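Local atomic coordinates of AlgW protein (Pseudomonas aeruginosa, PDB entry 7CO3), a protein that probably acts as an HtrA-type serine endopeptidase, a trypsin-like protease domain joined to a peptide-binding PDZ domain. Residues D179-I184 against G229-A234; N210-F215 against S341-A346. The protein carries 1 engineered substitution. All blocks are in the same frame, centred on the assembly; numbering follows the deposited sequence.

Interaction 1. Residues D179-I184 against G229-A234; sequences DVCLAI and GALVDA
L182 lays its side chain obliquely across that of V232, with CB of L182 3.8 Å from CG1 of V232 and CD2 of L182 a little farther from the same methyl. The two residues form a hydrogen-bonded pair of an antiparallel ladder and tie their backbones both ways: L182 N to V232 O, and V232 N to L182 O at 2.7 Å. I184 and A230 form the next hydrogen-bonded pair. The bond from I184 N to A230 O is 2.8 Å long, whereas the return bond from A230 N to I184 O is weak. On the opposite face of the sheet, L231 has CG trans to its backbone N (chi1 -173°), and its CD1 reaches C181 SG at 3.7 Å, lying also 3.4 Å from the carbonyl oxygen of L182. Near A234 a water bridges the segments, donating to V180 O and accepting from A234 N (3.1 Å). D233 turns its own carboxylate back to the backbone of N237 and A235, in the turn leading to strand 238-245. The two strands are neighbours in the second beta barrel of the chymotrypsin-like protease domain, where 193-204 flanks 180-184 and 238-245 flanks 230-233. Helix 56-62 packs on the face carrying L182, I184 and V232, while C181, A183 and L231 meet I199, T195, I239 and N242 of the flanking strands.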
ATOM      1  N   ASP B 179       4.634  14.002  -8.418  1.00 23.71           N
ATOM      2  CA  ASP B 179       5.733  13.353  -9.132  1.00 21.15           C
ATOM      3  C   ASP B 179       5.877  11.906  -8.658  1.00 18.55           C
ATOM      4  O   ASP B 179       5.667  11.607  -7.480  1.00 18.76           O
ATOM      5  CB  ASP B 179       7.053  14.073  -8.867  1.00 20.66           C
ATOM      6  CG  ASP B 179       7.212  15.421  -9.614  1.00 31.22           C
ATOM      7  OD1 ASP B 179       6.477  15.706 -10.603  1.00 33.82           O
ATOM      8  OD2 ASP B 179       8.111  16.187  -9.207  1.00 27.40           O
ATOM      9  N   VAL B 180       6.312  11.021  -9.558  1.00 19.21           N
ATOM     10  CA  VAL B 180       6.553   9.625  -9.185  1.00 17.56           C
ATOM     11  C   VAL B 180       7.894   9.497  -8.470  1.00 18.54           C
ATOM     12  O   VAL B 180       8.862  10.159  -8.833  1.00 21.43           O
ATOM     13  CB  VAL B 180       6.503   8.729 -10.437  1.00 23.47           C
ATOM     14  CG1 VAL B 180       7.026   7.300 -10.144  1.00 21.39           C
ATOM     15  CG2 VAL B 180       5.125   8.684 -10.990  1.00 21.81           C
ATOM     16  N   CYS B 181       7.962   8.654  -7.434  1.00 15.43           N
ATOM     17  CA  CYS B 181       9.252   8.361  -6.799  1.00 19.53           C
ATOM     18  C   CYS B 181       9.365   6.878  -6.471  1.00 20.04           C
ATOM     19  O   CYS B 181       8.375   6.133  -6.427  1.00 17.69           O
ATOM     20  CB  CYS B 181       9.478   9.180  -5.512  1.00 15.18           C
ATOM     21  SG  CYS B 181       8.090   8.979  -4.356  1.00 28.36           S
ATOM     22  N   LEU B 182      10.602   6.471  -6.202  1.00 20.77           N
ATOM     23  CA  LEU B 182      10.967   5.092  -5.902  1.00 18.80           C
ATOM     24  C   LEU B 182      11.704   5.044  -4.564  1.00 20.73           C
ATOM     25  O   LEU B 182      12.609   5.846  -4.329  1.00 19.45           O
ATOM     26  CB  LEU B 182      11.869   4.553  -7.019  1.00 18.77           C
ATOM     27  CG  LEU B 182      11.302   4.072  -8.350  1.00 27.95           C
ATOM     28  CD1 LEU B 182      10.269   4.968  -8.930  1.00 33.46           C
ATOM     29  CD2 LEU B 182      12.448   3.947  -9.349  1.00 40.87           C
ATOM     30  N   ALA B 183      11.314   4.112  -3.672  1.00 15.20           N
ATOM     31  CA  ALA B 183      12.021   3.840  -2.432  1.00 19.70           C
ATOM     32  C   ALA B 183      12.883   2.588  -2.637  1.00 19.92           C
ATOM     33  O   ALA B 183      12.435   1.619  -3.257  1.00 17.48           O
ATOM     34  CB  ALA B 183      11.046   3.624  -1.267  1.00 13.95           C
ATOM     35  N   ILE B 184      14.106   2.605  -2.112  1.00 16.33           N
ATOM     36  CA  ILE B 184      15.072   1.507  -2.273  1.00 21.51           C
ATOM     37  C   ILE B 184      15.631   1.178  -0.908  1.00 19.97           C
ATOM     38  O   ILE B 184      16.201   2.041  -0.250  1.00 19.21           O
ATOM     39  CB  ILE B 184      16.211   1.830  -3.264  1.00 20.32           C
ATOM     40  CG1 ILE B 184      15.651   2.330  -4.585  1.00 17.70           C
ATOM     41  CG2 ILE B 184      17.024   0.561  -3.547  1.00 22.53           C
ATOM     42  CD1 ILE B 184      16.690   2.667  -5.622  1.00 21.78           C
ATOM     43  N   GLY B 229      17.791   4.190   3.539  1.00 21.56           N
ATOM     44  CA  GLY B 229      17.854   3.939   2.111  1.00 19.24           C
ATOM     45  C   GLY B 229      17.387   5.113   1.300  1.00 18.05           C
ATOM     46  O   GLY B 229      17.098   6.163   1.841  1.00 18.06           O
ATOM     47  N   ALA B 230      17.344   4.935  -0.029  1.00 19.51           N
ATOM     48  CA  ALA B 230      17.156   6.034  -0.974  1.00 20.88           C
ATOM     49  C   ALA B 230      15.685   6.236  -1.353  1.00 16.72           C
ATOM     50  O   ALA B 230      14.980   5.279  -1.675  1.00 17.08           O
ATOM     51  CB  ALA B 230      17.962   5.792  -2.251  1.00 11.84           C
ATOM     52  N   LEU B 231      15.236   7.489  -1.356  1.00 17.92           N
ATOM     53  CA  LEU B 231      14.078   7.877  -2.160  1.00 17.28           C
ATOM     54  C   LEU B 231      14.606   8.537  -3.421  1.00 18.02           C
ATOM     55  O   LEU B 231      15.371   9.506  -3.345  1.00 21.46           O
ATOM     56  CB  LEU B 231      13.149   8.832  -1.411  1.00 16.27           C
ATOM     57  CG  LEU B 231      11.832   9.173  -2.096  1.00 19.09           C
ATOM     58  CD1 LEU B 231      10.959   7.887  -2.209  1.00 15.12           C
ATOM     59  CD2 LEU B 231      11.127  10.292  -1.276  1.00 15.75           C
ATOM     60  N   VAL B 232      14.151   8.068  -4.564  1.00 15.05           N
ATOM     61  CA  VAL B 232      14.700   8.467  -5.851  1.00 21.08           C
ATOM     62  C   VAL B 232      13.577   8.981  -6.747  1.00 22.75           C
ATOM     63  O   VAL B 232      12.432   8.556  -6.611  1.00 20.16           O
ATOM     64  CB  VAL B 232      15.442   7.220  -6.384  1.00 27.80           C
ATOM     65  CG1 VAL B 232      14.957   6.729  -7.711  1.00 27.76           C
ATOM     66  CG2 VAL B 232      16.942   7.354  -6.225  1.00 23.85           C
ATOM     67  N   ASP B 233      13.892   9.916  -7.655  1.00 23.12           N
ATOM     68  CA  ASP B 233      12.884  10.441  -8.579  1.00 24.73           C
ATOM     69  C   ASP B 233      12.726   9.471  -9.737  1.00 23.14           C
ATOM     70  O   ASP B 233      13.396   8.452  -9.804  1.00 22.60           O
ATOM     71  CB  ASP B 233      13.226  11.866  -9.069  1.00 25.21           C
ATOM     72  CG  ASP B 233      14.506  11.921  -9.955  1.00 30.49           C
ATOM     73  OD1 ASP B 233      14.963  10.885 -10.478  1.00 29.39           O
ATOM     74  OD2 ASP B 233      15.078  13.027 -10.109  1.00 31.61           O
ATOM     75  N   ALA B 234      11.860   9.805 -10.695  1.00 24.02           N
ATOM     76  CA  ALA B 234      11.539   8.852 -11.764  1.00 28.29           C
ATOM     77  C   ALA B 234      12.720   8.561 -12.680  1.00 28.69           C
ATOM     78  O   ALA B 234      12.666   7.594 -13.445  1.00 35.55           O
ATOM     79  CB  ALA B 234      10.359   9.355 -12.592  1.00 28.33           C
TER
HETATM   80  O   HOH W   1       9.787  12.069 -10.167  1.00 26.93           O

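Interaction 2. Residues N210-F215 against S341-A346; sequences NTYEDF and SMNQVA
Y212 and M342 meet through the ring carbon CE1 of the tyrosine and the terminal methyl CE of the methionine, 3.7 Å apart, and these two residues account for most of the buried surface. The methionine starts from the helix with CG trans to its carbonyl carbon, then bends at the thioether (chi3 60°), which brings CE round to the tyrosine; its approach to the ring is oblique. The same methyl touches CG2 of T211 at 3.8 Å. That threonine methyl lies over the centre of the Y212 ring, 3.7 Å above its plane, so one face of the ring is covered from within its own loop and M342 CE sits against both groups. The threonine hydroxyl bonds to E151, which also bonds to the backbone of Y212. One turn beyond M342, A346 CB comes 4.1 Å from Y212 OH. From the residue next to M342, N343 OD1 approaches Y212 CD1 at 4.0 Å, its amide plane 34° from that of the ring. The phenol reaches the helix through a water in the plane of the ring: this water lies 2.8 Å from Y212 OH and donates to M342 O, which already accepts the helical bond from A346 N. R279 and R374 also pack against the tyrosine. S341, M342 and V345 also pack against an aromatic side chain of the bound peptide, so M342 touches both the peptide and the protease loop. With no direct hydrogen bond or salt bridge between the segments, this contact between the protease and PDZ domains rests on van der Waals packing and one water; because M342 also meets the peptide, it might sense peptide binding.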
ATOM      1  N   ASN B 210      11.869  14.614  14.825  1.00 47.47           N
ATOM      2  CA  ASN B 210      13.212  15.157  14.974  1.00 45.05           C
ATOM      3  C   ASN B 210      13.118  16.648  15.264  1.00 44.56           C
ATOM      4  O   ASN B 210      12.088  17.286  15.013  1.00 43.49           O
ATOM      5  CB  ASN B 210      14.062  14.920  13.721  1.00 45.90           C
ATOM      6  CG  ASN B 210      14.257  13.456  13.421  1.00 51.51           C
ATOM      7  OD1 ASN B 210      14.481  12.651  14.323  1.00 51.20           O
ATOM      8  ND2 ASN B 210      14.174  13.101  12.151  1.00 61.40           N
ATOM      9  N   THR B 211      14.202  17.206  15.805  1.00 41.12           N
ATOM     10  CA  THR B 211      14.214  18.641  16.091  1.00 43.28           C
ATOM     11  C   THR B 211      14.123  19.461  14.805  1.00 33.08           C
ATOM     12  O   THR B 211      13.339  20.409  14.717  1.00 37.11           O
ATOM     13  CB  THR B 211      15.462  19.020  16.893  1.00 45.34           C
ATOM     14  OG1 THR B 211      15.373  18.435  18.196  1.00 48.27           O
ATOM     15  CG2 THR B 211      15.543  20.530  17.057  1.00 43.73           C
ATOM     16  N   TYR B 212      14.897  19.093  13.788  1.00 39.36           N
ATOM     17  CA  TYR B 212      14.895  19.784  12.501  1.00 41.17           C
ATOM     18  C   TYR B 212      14.231  18.899  11.442  1.00 42.60           C
ATOM     19  O   TYR B 212      14.863  17.986  10.910  1.00 47.59           O
ATOM     20  CB  TYR B 212      16.314  20.160  12.105  1.00 45.67           C
ATOM     21  CG  TYR B 212      17.043  20.952  13.199  1.00 50.16           C
ATOM     22  CD1 TYR B 212      16.779  22.306  13.390  1.00 44.83           C
ATOM     23  CD2 TYR B 212      17.997  20.350  14.016  1.00 38.29           C
ATOM     24  CE1 TYR B 212      17.440  23.044  14.378  1.00 50.67           C
ATOM     25  CE2 TYR B 212      18.673  21.079  15.008  1.00 48.74           C
ATOM     26  CZ  TYR B 212      18.385  22.426  15.176  1.00 49.40           C
ATOM     27  OH  TYR B 212      19.026  23.159  16.147  1.00 52.26           O
ATOM     28  N   GLU B 213      12.967  19.191  11.127  1.00 51.55           N
ATOM     29  CA  GLU B 213      12.144  18.378  10.239  1.00 44.44           C
ATOM     30  C   GLU B 213      11.795  19.159   8.985  1.00 39.04           C
ATOM     31  O   GLU B 213      11.425  20.335   9.062  1.00 38.25           O
ATOM     32  CB  GLU B 213      10.841  17.969  10.918  1.00 38.45           C
ATOM     33  CG  GLU B 213      11.032  17.170  12.150  1.00 45.84           C
ATOM     34  CD  GLU B 213       9.717  16.649  12.697  1.00 41.98           C
ATOM     35  OE1 GLU B 213       8.685  17.319  12.506  1.00 43.81           O
ATOM     36  OE2 GLU B 213       9.716  15.558  13.306  1.00 45.56           O
ATOM     37  N   ASP B 214      11.854  18.474   7.850  1.00 34.57           N
ATOM     38  CA  ASP B 214      11.420  19.030   6.572  1.00 31.97           C
ATOM     39  C   ASP B 214      11.010  17.886   5.630  1.00 30.26           C
ATOM     40  O   ASP B 214      11.369  17.864   4.457  1.00 24.33           O
ATOM     41  CB  ASP B 214      12.530  19.898   5.972  1.00 34.21           C
ATOM     42  CG  ASP B 214      12.022  20.834   4.892  1.00 44.59           C
ATOM     43  OD1 ASP B 214      10.804  21.114   4.886  1.00 44.62           O
ATOM     44  OD2 ASP B 214      12.843  21.304   4.072  1.00 54.25           O
ATOM     45  N   PHE B 215      10.242  16.925   6.138  1.00 29.93           N
ATOM     46  CA  PHE B 215      10.075  15.645   5.446  1.00 26.26           C
ATOM     47  C   PHE B 215       9.337  15.779   4.120  1.00 20.69           C
ATOM     48  O   PHE B 215       8.389  16.547   3.972  1.00 22.90           O
ATOM     49  CB  PHE B 215       9.328  14.637   6.330  1.00 21.31           C
ATOM     50  CG  PHE B 215      10.119  14.131   7.497  1.00 25.68           C
ATOM     51  CD1 PHE B 215      11.179  13.241   7.315  1.00 22.56           C
ATOM     52  CD2 PHE B 215       9.809  14.521   8.782  1.00 30.27           C
ATOM     53  CE1 PHE B 215      11.919  12.775   8.404  1.00 29.27           C
ATOM     54  CE2 PHE B 215      10.559  14.053   9.876  1.00 31.92           C
ATOM     55  CZ  PHE B 215      11.605  13.188   9.679  1.00 32.20           C
ATOM     56  N   SER B 341      13.089  30.613  13.005  1.00 87.56           N
ATOM     57  CA  SER B 341      14.067  31.248  13.884  1.00 82.64           C
ATOM     58  C   SER B 341      15.027  30.229  14.469  1.00 76.49           C
ATOM     59  O   SER B 341      16.209  30.535  14.667  1.00 76.94           O
ATOM     60  CB  SER B 341      13.358  31.997  14.988  1.00 93.50           C
ATOM     61  OG  SER B 341      12.301  32.731  14.425  1.00102.32           O
ATOM     62  N   MET B 342      14.523  29.031  14.799  1.00 76.72           N
ATOM     63  CA  MET B 342      15.399  27.896  15.073  1.00 71.12           C
ATOM     64  C   MET B 342      16.480  27.803  14.025  1.00 67.57           C
ATOM     65  O   MET B 342      17.663  27.636  14.338  1.00 54.89           O
ATOM     66  CB  MET B 342      14.632  26.589  15.021  1.00 73.68           C
ATOM     67  CG  MET B 342      13.408  26.431  15.835  1.00 79.01           C
ATOM     68  SD  MET B 342      13.252  24.645  15.906  1.00 72.61           S
ATOM     69  CE  MET B 342      14.799  24.241  16.695  1.00 59.78           C
ATOM     70  N   ASN B 343      16.075  27.855  12.762  1.00 74.36           N
ATOM     71  CA  ASN B 343      17.025  27.620  11.688  1.00 65.31           C
ATOM     72  C   ASN B 343      18.084  28.707  11.676  1.00 59.85           C
ATOM     73  O   ASN B 343      19.276  28.415  11.809  1.00 55.75           O
ATOM     74  CB  ASN B 343      16.281  27.512  10.361  1.00 66.91           C
ATOM     75  CG  ASN B 343      15.459  26.232  10.275  1.00 67.54           C
ATOM     76  OD1 ASN B 343      15.756  25.249  10.957  1.00 71.59           O
ATOM     77  ND2 ASN B 343      14.410  26.249   9.460  1.00 68.96           N
ATOM     78  N   GLN B 344      17.650  29.975  11.613  1.00 65.73           N
ATOM     79  CA  GLN B 344      18.570  31.108  11.654  1.00 66.77           C
ATOM     80  C   GLN B 344      19.558  30.972  12.803  1.00 56.49           C
ATOM     81  O   GLN B 344      20.773  30.975  12.589  1.00 53.03           O
ATOM     82  CB  GLN B 344      17.774  32.417  11.741  1.00 63.40           C
ATOM     83  CG  GLN B 344      16.981  32.751  10.455  1.00 65.44           C
ATOM     84  CD  GLN B 344      16.387  34.164  10.447  1.00 74.15           C
ATOM     85  OE1 GLN B 344      17.060  35.139  10.781  1.00 73.15           O
ATOM     86  NE2 GLN B 344      15.116  34.271  10.076  1.00 81.02           N
ATOM     87  N   VAL B 345      19.058  30.790  14.022  1.00 59.43           N
ATOM     88  CA  VAL B 345      19.970  30.622  15.145  1.00 56.35           C
ATOM     89  C   VAL B 345      20.872  29.422  14.916  1.00 65.80           C
ATOM     90  O   VAL B 345      22.058  29.440  15.268  1.00 57.63           O
ATOM     91  CB  VAL B 345      19.186  30.489  16.460  1.00 58.26           C
ATOM     92  CG1 VAL B 345      20.150  30.303  17.636  1.00 66.27           C
ATOM     93  CG2 VAL B 345      18.298  31.668  16.642  1.00 60.43           C
ATOM     94  N   ALA B 346      20.329  28.355  14.325  1.00 58.76           N
ATOM     95  CA  ALA B 346      21.144  27.176  14.063  1.00 58.43           C
ATOM     96  C   ALA B 346      22.305  27.522  13.145  1.00 55.10           C
ATOM     97  O   ALA B 346      23.444  27.113  13.393  1.00 50.32           O
ATOM     98  CB  ALA B 346      20.290  26.056  13.463  1.00 54.85           C
TER
HETATM   99  O   HOH W   2      17.981  25.732  16.083  1.00 71.32           O

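In the fold
The two contacts lie in different parts of the molecule: their centres are 24 Å apart and their nearest atoms about 8 Å apart, without touching. Interaction 1 is internal to the protease domain, whereas interaction 2 joins a loop of that domain to helix 338-346 of the PDZ domain. Along the chain the segments alternate, 179-184, 210-215, 229-234 and 341-346. The loop at 210-215 connects strands 193-204 and 215-218, and strand 193-204 pairs directly with strand 180-185 of interaction 1. The barrel that holds interaction 1 therefore also carries the loop of interaction 2, and the strand beside interaction 1 leads directly into the loop that meets the peptide-binding domain.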